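Local coordinates for fiber protein (Snake adenovirus 1, PDB 4D0U) that probably forms the trimeric spikes at the capsid vertices, whose head, this domain, probably attaches the virion to a host receptor, at residues 48-61 with 73-87. The protein carries 2 engineered substitutions. Sequence-based numbering, arbitrary orientation.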
ATOM      1  N   LEU A  48       0.482   2.598 -20.075  1.00 16.62           N
ATOM      2  CA  LEU A  48       0.358   3.919 -20.693  1.00 17.15           C
ATOM      3  C   LEU A  48       1.762   4.426 -20.985  1.00 17.39           C
ATOM      4  O   LEU A  48       2.707   4.116 -20.250  1.00 16.27           O
ATOM      5  CB  LEU A  48      -0.352   4.911 -19.747  1.00 18.03           C
ATOM      6  CG  LEU A  48      -1.881   4.880 -19.660  1.00 19.75           C
ATOM      7  CD1 LEU A  48      -2.391   3.614 -19.023  1.00 23.18           C
ATOM      8  CD2 LEU A  48      -2.459   6.061 -18.915  1.00 21.73           C
ATOM      9  N   GLN A  49       1.911   5.218 -22.043  1.00 16.75           N
ATOM     10  CA  GLN A  49       3.214   5.729 -22.384  1.00 18.70           C
ATOM     11  C   GLN A  49       3.096   7.184 -22.813  1.00 17.73           C
ATOM     12  O   GLN A  49       2.191   7.528 -23.566  1.00 18.21           O
ATOM     13  CB  GLN A  49       3.789   4.886 -23.516  1.00 23.60           C
ATOM     14  CG  GLN A  49       5.267   5.110 -23.744  1.00 32.04           C
ATOM     15  CD  GLN A  49       5.910   3.981 -24.534  1.00 38.82           C
ATOM     16  OE1 GLN A  49       6.875   4.210 -25.266  1.00 47.13           O
ATOM     17  NE2 GLN A  49       5.391   2.758 -24.382  1.00 40.31           N
ATOM     18  N   ASN A  50       3.985   8.041 -22.333  1.00 16.63           N
ATOM     19  CA  ASN A  50       3.971   9.428 -22.781  1.00 17.87           C
ATOM     20  C   ASN A  50       4.767   9.614 -24.081  1.00 19.87           C
ATOM     21  O   ASN A  50       5.265   8.635 -24.639  1.00 20.27           O
ATOM     22  CB  ASN A  50       4.371  10.411 -21.664  1.00 16.84           C
ATOM     23  CG  ASN A  50       5.852  10.409 -21.351  1.00 16.18           C
ATOM     24  OD1 ASN A  50       6.629   9.662 -21.932  1.00 16.91           O
ATOM     25  ND2 ASN A  50       6.245  11.265 -20.424  1.00 16.46           N
ATOM     26  N   ASP A  51       4.867  10.859 -24.541  1.00 23.85           N
ATOM     27  CA  ASP A  51       5.532  11.179 -25.818  1.00 28.26           C
ATOM     28  C   ASP A  51       7.058  11.025 -25.743  1.00 30.35           C
ATOM     29  O   ASP A  51       7.742  11.050 -26.772  1.00 33.09           O
ATOM     30  CB  ASP A  51       5.148  12.598 -26.282  1.00 33.26           C
ATOM     31  CG  ASP A  51       5.482  13.680 -25.250  1.00 39.34           C
ATOM     32  OD1 ASP A  51       6.050  13.370 -24.174  1.00 41.49           O
ATOM     33  OD2 ASP A  51       5.178  14.863 -25.522  1.00 45.81           O
ATOM     34  N   LYS A  52       7.581  10.870 -24.529  1.00 28.62           N
ATOM     35  CA  LYS A  52       9.007  10.688 -24.297  1.00 29.32           C
ATOM     36  C   LYS A  52       9.369   9.234 -24.020  1.00 28.53           C
ATOM     37  O   LYS A  52      10.521   8.923 -23.715  1.00 31.03           O
ATOM     38  CB  LYS A  52       9.433  11.550 -23.117  1.00 31.66           C
ATOM     39  CG  LYS A  52       9.294  13.035 -23.373  1.00 35.86           C
ATOM     40  CD  LYS A  52      10.407  13.503 -24.298  1.00 40.61           C
ATOM     41  CE  LYS A  52      10.063  14.820 -24.976  1.00 46.20           C
ATOM     42  NZ  LYS A  52      10.929  14.993 -26.180  1.00 46.01           N
ATOM     43  N   GLY A  53       8.384   8.353 -24.113  1.00 27.04           N
ATOM     44  CA  GLY A  53       8.588   6.923 -23.889  1.00 25.83           C
ATOM     45  C   GLY A  53       8.719   6.472 -22.435  1.00 22.62           C
ATOM     46  O   GLY A  53       9.092   5.315 -22.180  1.00 24.84           O
ATOM     47  N   VAL A  54       8.421   7.360 -21.480  1.00 19.69           N
ATOM     48  CA  VAL A  54       8.175   6.930 -20.090  1.00 17.03           C
ATOM     49  C   VAL A  54       6.942   6.030 -20.098  1.00 15.98           C
ATOM     50  O   VAL A  54       5.929   6.366 -20.693  1.00 15.78           O
ATOM     51  CB  VAL A  54       7.960   8.133 -19.123  1.00 17.15           C
ATOM     52  CG1 VAL A  54       7.586   7.648 -17.726  1.00 17.17           C
ATOM     53  CG2 VAL A  54       9.184   9.055 -19.058  1.00 18.20           C
ATOM     54  N   SER A  55       7.027   4.879 -19.431  1.00 16.42           N
ATOM     55  CA  SER A  55       5.865   3.992 -19.391  1.00 16.82           C
ATOM     56  C   SER A  55       5.488   3.594 -17.986  1.00 15.87           C
ATOM     57  O   SER A  55       6.360   3.366 -17.133  1.00 15.60           O
ATOM     58  CB  SER A  55       6.024   2.781 -20.286  1.00 22.03           C
ATOM     59  OG  SER A  55       6.967   1.920 -19.764  1.00 26.16           O
ATOM     60  N   PHE A  56       4.180   3.544 -17.779  1.00 14.94           N
ATOM     61  CA  PHE A  56       3.561   3.160 -16.515  1.00 14.26           C
ATOM     62  C   PHE A  56       2.629   2.003 -16.764  1.00 14.39           C
ATOM     63  O   PHE A  56       1.976   1.934 -17.804  1.00 15.70           O
ATOM     64  CB  PHE A  56       2.669   4.278 -15.980  1.00 14.11           C
ATOM     65  CG  PHE A  56       3.366   5.263 -15.098  1.00 14.30           C
ATOM     66  CD1 PHE A  56       4.177   6.260 -15.647  1.00 15.56           C
ATOM     67  CD2 PHE A  56       3.185   5.226 -13.714  1.00 14.39           C
ATOM     68  CE1 PHE A  56       4.820   7.186 -14.834  1.00 14.81           C
ATOM     69  CE2 PHE A  56       3.814   6.171 -12.909  1.00 14.09           C
ATOM     70  CZ  PHE A  56       4.635   7.142 -13.464  1.00 14.00           C
ATOM     71  N   ALA A  57       2.504   1.142 -15.769  1.00 12.87           N
ATOM     72  CA  ALA A  57       1.415   0.202 -15.746  1.00 12.54           C
ATOM     73  C   ALA A  57       0.437   0.619 -14.661  1.00 12.47           C
ATOM     74  O   ALA A  57       0.854   0.967 -13.564  1.00 12.46           O
ATOM     75  CB  ALA A  57       1.966  -1.178 -15.449  1.00 12.90           C
ATOM     76  N   PHE A  58      -0.856   0.605 -14.978  1.00 12.30           N
ATOM     77  CA  PHE A  58      -1.896   0.895 -14.009  1.00 12.26           C
ATOM     78  C   PHE A  58      -2.798  -0.301 -13.866  1.00 12.55           C
ATOM     79  O   PHE A  58      -3.075  -0.987 -14.845  1.00 14.24           O
ATOM     80  CB  PHE A  58      -2.708   2.113 -14.440  1.00 12.97           C
ATOM     81  CG  PHE A  58      -1.955   3.404 -14.274  1.00 14.25           C
ATOM     82  CD1 PHE A  58      -1.983   4.077 -13.059  1.00 15.30           C
ATOM     83  CD2 PHE A  58      -1.162   3.903 -15.314  1.00 16.47           C
ATOM     84  CE1 PHE A  58      -1.272   5.262 -12.882  1.00 14.80           C
ATOM     85  CE2 PHE A  58      -0.453   5.085 -15.138  1.00 15.77           C
ATOM     86  CZ  PHE A  58      -0.497   5.744 -13.920  1.00 15.57           C
ATOM     87  N   GLN A  59      -3.249  -0.540 -12.645  1.00 12.07           N
ATOM     88  CA  GLN A  59      -4.326  -1.517 -12.379  1.00 12.24           C
ATOM     89  C   GLN A  59      -5.441  -0.824 -11.655  1.00 12.44           C
ATOM     90  O   GLN A  59      -5.195  -0.066 -10.715  1.00 12.21           O
ATOM     91  CB  GLN A  59      -3.780  -2.682 -11.560  1.00 12.72           C
ATOM     92  CG  GLN A  59      -4.859  -3.590 -10.974  1.00 14.27           C
ATOM     93  CD  GLN A  59      -4.305  -4.510  -9.906  1.00 15.98           C
ATOM     94  OE1 GLN A  59      -3.153  -4.370  -9.498  1.00 17.35           O
ATOM     95  NE2 GLN A  59      -5.120  -5.453  -9.453  1.00 18.04           N
ATOM     96  N   ALA A  60      -6.681  -1.022 -12.111  1.00 11.86           N
ATOM     97  CA  ALA A  60      -7.856  -0.441 -11.445  1.00 12.27           C
ATOM     98  C   ALA A  60      -8.658  -1.595 -10.892  1.00 13.19           C
ATOM     99  O   ALA A  60      -8.993  -2.533 -11.631  1.00 14.30           O
ATOM    100  CB  ALA A  60      -8.706   0.368 -12.439  1.00 12.53           C
ATOM    101  N   ARG A  61      -8.904  -1.570  -9.591  1.00 12.63           N
ATOM    102  CA  ARG A  61      -9.612  -2.681  -8.940  1.00 13.90           C
ATOM    103  C   ARG A  61     -10.809  -2.167  -8.152  1.00 14.66           C
ATOM    104  O   ARG A  61     -10.731  -1.180  -7.436  1.00 14.48           O
ATOM    105  CB  ARG A  61      -8.657  -3.462  -8.026  1.00 15.58           C
ATOM    106  CG  ARG A  61      -9.320  -4.596  -7.249  1.00 19.56           C
ATOM    107  CD  ARG A  61      -8.316  -5.230  -6.311  1.00 23.41           C
ATOM    108  NE  ARG A  61      -7.449  -6.154  -7.030  1.00 31.30           N
ATOM    109  CZ  ARG A  61      -6.285  -6.629  -6.567  1.00 34.85           C
ATOM    110  NH1 ARG A  61      -5.809  -6.260  -5.366  1.00 34.14           N
ATOM    111  NH2 ARG A  61      -5.593  -7.480  -7.319  1.00 35.40           N
ATOM    112  N   LEU A  73      -6.548   2.367  -7.275  1.00  9.38           N
ATOM    113  CA  LEU A  73      -5.646   2.498  -8.409  1.00  9.34           C
ATOM    114  C   LEU A  73      -4.226   2.125  -7.982  1.00  9.70           C
ATOM    115  O   LEU A  73      -3.692   2.723  -7.032  1.00 10.01           O
ATOM    116  CB  LEU A  73      -5.667   3.962  -8.876  1.00  9.69           C
ATOM    117  CG  LEU A  73      -4.809   4.240 -10.116  1.00 10.26           C
ATOM    118  CD1 LEU A  73      -5.432   3.603 -11.366  1.00 10.84           C
ATOM    119  CD2 LEU A  73      -4.624   5.725 -10.299  1.00 11.06           C
ATOM    120  N   PHE A  74      -3.646   1.150  -8.667  1.00  9.46           N
ATOM    121  CA  PHE A  74      -2.246   0.755  -8.466  1.00  9.42           C
ATOM    122  C   PHE A  74      -1.438   1.317  -9.621  1.00  9.72           C
ATOM    123  O   PHE A  74      -1.870   1.231 -10.775  1.00 10.26           O
ATOM    124  CB  PHE A  74      -2.138  -0.774  -8.491  1.00  9.55           C
ATOM    125  CG  PHE A  74      -2.821  -1.465  -7.346  1.00 10.94           C
ATOM    126  CD1 PHE A  74      -2.152  -1.682  -6.125  1.00 11.08           C
ATOM    127  CD2 PHE A  74      -4.138  -1.923  -7.495  1.00 10.99           C
ATOM    128  CE1 PHE A  74      -2.795  -2.350  -5.071  1.00 11.62           C
ATOM    129  CE2 PHE A  74      -4.776  -2.581  -6.444  1.00 11.09           C
ATOM    130  CZ  PHE A  74      -4.104  -2.798  -5.247  1.00 11.46           C
ATOM    131  N   ALA A  75      -0.248   1.847  -9.351  1.00  8.78           N
ATOM    132  CA  ALA A  75       0.593   2.430 -10.414  1.00  8.75           C
ATOM    133  C   ALA A  75       2.020   1.946 -10.256  1.00  9.31           C
ATOM    134  O   ALA A  75       2.523   1.883  -9.127  1.00  9.16           O
ATOM    135  CB  ALA A  75       0.543   3.954 -10.336  1.00  9.41           C
ATOM    136  N   TYR A  76       2.668   1.576 -11.368  1.00  9.51           N
ATOM    137  CA  TYR A  76       4.073   1.149 -11.347  1.00 10.42           C
ATOM    138  C   TYR A  76       4.813   1.736 -12.549  1.00 10.71           C
ATOM    139  O   TYR A  76       4.312   1.705 -13.667  1.00 11.00           O
ATOM    140  CB  TYR A  76       4.198  -0.379 -11.422  1.00 10.95           C
ATOM    141  CG  TYR A  76       5.626  -0.774 -11.654  1.00 12.32           C
ATOM    142  CD1 TYR A  76       6.558  -0.701 -10.620  1.00 13.21           C
ATOM    143  CD2 TYR A  76       6.064  -1.150 -12.936  1.00 12.98           C
ATOM    144  CE1 TYR A  76       7.881  -1.008 -10.831  1.00 15.12           C
ATOM    145  CE2 TYR A  76       7.408  -1.459 -13.146  1.00 14.68           C
ATOM    146  CZ  TYR A  76       8.285  -1.390 -12.084  1.00 15.75           C
ATOM    147  OH  TYR A  76       9.620  -1.680 -12.255  1.00 21.10           O
ATOM    148  N   SER A  77       6.003   2.267 -12.305  1.00 10.54           N
ATOM    149  CA  SER A  77       6.950   2.559 -13.384  1.00 11.28           C
ATOM    150  C   SER A  77       8.367   2.343 -12.911  1.00 12.52           C
ATOM    151  O   SER A  77       8.726   2.707 -11.801  1.00 12.38           O
ATOM    152  CB  SER A  77       6.792   4.007 -13.866  1.00 11.67           C
ATOM    153  OG  SER A  77       7.716   4.275 -14.932  1.00 12.13           O
ATOM    154  N   GLY A  78       9.184   1.786 -13.792  1.00 13.41           N
ATOM    155  CA  GLY A  78      10.624   1.697 -13.503  1.00 14.96           C
ATOM    156  C   GLY A  78      11.358   2.949 -13.936  1.00 16.72           C
ATOM    157  O   GLY A  78      12.553   3.104 -13.662  1.00 19.42           O
ATOM    158  N   ASP A  79      10.648   3.852 -14.589  1.00 15.90           N
ATOM    159  CA  ASP A  79      11.265   5.067 -15.103  1.00 17.60           C
ATOM    160  C   ASP A  79      11.331   6.144 -14.049  1.00 17.41           C
ATOM    161  O   ASP A  79      10.693   6.048 -12.994  1.00 17.77           O
ATOM    162  CB  ASP A  79      10.498   5.544 -16.341  1.00 18.01           C
ATOM    163  CG  ASP A  79      10.595   4.549 -17.494  1.00 20.26           C
ATOM    164  OD1 ASP A  79      11.647   3.883 -17.624  1.00 22.92           O
ATOM    165  OD2 ASP A  79       9.626   4.406 -18.264  1.00 20.49           O
ATOM    166  N   GLY A  80      12.110   7.182 -14.319  1.00 16.90           N
ATOM    167  CA  GLY A  80      11.915   8.454 -13.643  1.00 17.31           C
ATOM    168  C   GLY A  80      10.940   9.372 -14.346  1.00 18.37           C
ATOM    169  O   GLY A  80      10.510   9.122 -15.498  1.00 20.17           O
ATOM    170  N   LEU A  81      10.595  10.450 -13.663  1.00 16.55           N
ATOM    171  CA  LEU A  81       9.687  11.457 -14.200  1.00 16.93           C
ATOM    172  C   LEU A  81      10.200  12.797 -13.788  1.00 17.65           C
ATOM    173  O   LEU A  81      10.394  13.062 -12.601  1.00 19.04           O
ATOM    174  CB  LEU A  81       8.286  11.329 -13.606  1.00 17.98           C
ATOM    175  CG  LEU A  81       7.167  10.625 -14.318  1.00 17.80           C
ATOM    176  CD1 LEU A  81       5.921  10.803 -13.458  1.00 15.13           C
ATOM    177  CD2 LEU A  81       6.947  11.163 -15.728  1.00 16.10           C
ATOM    178  N   THR A  82      10.370  13.666 -14.766  1.00 17.84           N
ATOM    179  CA  THR A  82      10.875  14.980 -14.502  1.00 19.37           C
ATOM    180  C   THR A  82       9.754  15.938 -14.234  1.00 20.62           C
ATOM    181  O   THR A  82       9.951  16.897 -13.488  1.00 23.82           O
ATOM    182  CB  THR A  82      11.765  15.491 -15.656  1.00 20.79           C
ATOM    183  OG1 THR A  82      11.008  15.542 -16.870  1.00 23.28           O
ATOM    184  CG2 THR A  82      12.938  14.549 -15.858  1.00 23.20           C
ATOM    185  N   GLY A  83       8.573  15.659 -14.805  1.00 17.25           N
ATOM    186  CA  GLY A  83       7.414  16.533 -14.704  1.00 17.38           C
ATOM    187  C   GLY A  83       6.179  15.679 -14.895  1.00 14.59           C
ATOM    188  O   GLY A  83       6.271  14.455 -14.861  1.00 16.29           O
ATOM    189  N   PRO A  84       5.013  16.312 -15.070  1.00 14.20           N
ATOM    190  CA  PRO A  84       3.773  15.558 -15.192  1.00 12.99           C
ATOM    191  C   PRO A  84       3.827  14.529 -16.308  1.00 13.35           C
ATOM    192  O   PRO A  84       4.437  14.764 -17.373  1.00 14.24           O
ATOM    193  CB  PRO A  84       2.730  16.644 -15.521  1.00 14.21           C
ATOM    194  CG  PRO A  84       3.286  17.849 -14.838  1.00 15.26           C
ATOM    195  CD  PRO A  84       4.768  17.774 -15.061  1.00 14.75           C
ATOM    196  N   PHE A  85       3.223  13.378 -16.034  1.00 12.44           N
ATOM    197  CA  PHE A  85       3.105  12.305 -16.990  1.00 12.26           C
ATOM    198  C   PHE A  85       1.752  12.460 -17.663  1.00 12.66           C
ATOM    199  O   PHE A  85       0.715  12.464 -16.994  1.00 12.43           O
ATOM    200  CB  PHE A  85       3.122  10.970 -16.232  1.00 11.90           C
ATOM    201  CG  PHE A  85       2.913   9.762 -17.104  1.00 11.84           C
ATOM    202  CD1 PHE A  85       3.948   9.299 -17.922  1.00 11.94           C
ATOM    203  CD2 PHE A  85       1.670   9.093 -17.115  1.00 12.49           C
ATOM    204  CE1 PHE A  85       3.777   8.178 -18.723  1.00 12.03           C
ATOM    205  CE2 PHE A  85       1.498   7.975 -17.928  1.00 12.13           C
ATOM    206  CZ  PHE A  85       2.558   7.523 -18.727  1.00 12.08           C
ATOM    207  N   LYS A  86       1.767  12.549 -18.993  1.00 13.91           N
ATOM    208  CA  LYS A  86       0.517  12.667 -19.772  1.00 15.12           C
ATOM    209  C   LYS A  86       0.470  11.573 -20.826  1.00 14.72           C
ATOM    210  O   LYS A  86       1.448  11.359 -21.543  1.00 14.87           O
ATOM    211  CB  LYS A  86       0.398  14.047 -20.429  1.00 17.19           C
ATOM    212  CG  LYS A  86       0.279  15.189 -19.419  1.00 20.94           C
ATOM    213  CD  LYS A  86       0.186  16.547 -20.096  1.00 26.32           C
ATOM    214  CE  LYS A  86       1.154  17.534 -19.437  1.00 32.38           C
ATOM    215  NZ  LYS A  86       0.509  18.390 -18.388  1.00 37.54           N
ATOM    216  N   ALA A  87      -0.640  10.839 -20.869  1.00 14.68           N
ATOM    217  CA  ALA A  87      -0.760   9.704 -21.787  1.00 15.17           C
ATOM    218  C   ALA A  87      -2.215   9.364 -21.997  1.00 15.81           C
ATOM    219  O   ALA A  87      -3.041   9.530 -21.085  1.00 15.35           O
ATOM    220  CB  ALA A  87      -0.020   8.485 -21.246  1.00 15.32           C
TER
HETATM  221  O   HOH W   1       4.368  13.368 -19.937  1.00 16.55           O
HETATM  222  O   HOH W   2       2.616  12.815 -23.478  1.00 27.77           O
HETATM  223  O   HOH W   3       9.915   3.185 -20.641  1.00 36.76           O
HETATM  224  O   HOH W   4       8.266   0.929 -16.368  1.00 24.42           O
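F56 lies between S77 and F85. S77 CB sits over one face of the F56 ring, a CH-pi contact 3.6 Å from the ring centroid. F56 CD1 in turn rests on a face of the F85 ring, with the two planes at 48°. The F85 side chain reaches the F56 ring with CG anti to its backbone N (chi1 176°). V54 O and L48 meet the F85 edge, and L81 CD1 touches the F56 edge. Further along, F58 CE1 presses on A75 CB at 3.4 Å. This is the tight side of the contact.

Strands 55-61 and 73-77 pair antiparallel as part of a beta hairpin. A57 with Y76 and Q59 with F74 are the hydrogen-bonded pairs. Toward S55 and S77 the backbone ladder gives way to bonds involving side chains. S77 OG donates to S55 O at 2.7 Å and accepts from D79 N in an ST turn. S55 N gives a nearly straight bond (169°) to D79 OD2.

Around the turn 50-53 the contact is looser and wetter. The N50 amide lies against F85, and one water links N50 ND2 to P84 O and K86 N. A second water joins D51 N to K86 O. N50 OD1 takes K52 N and V54 N from opposite faces, bracing the type I turn 50-53.

On the opposite sheet face, the Q59 amide runs alongside F74; its NE2 bonds D43 and its OE1 bonds K70 of the second subunit. F56 and F58 face M125 and M123 of strand 122-127, so the hairpin's sheet packs on the second sheet of the fibre head domain, while L73 meets helix 91-98.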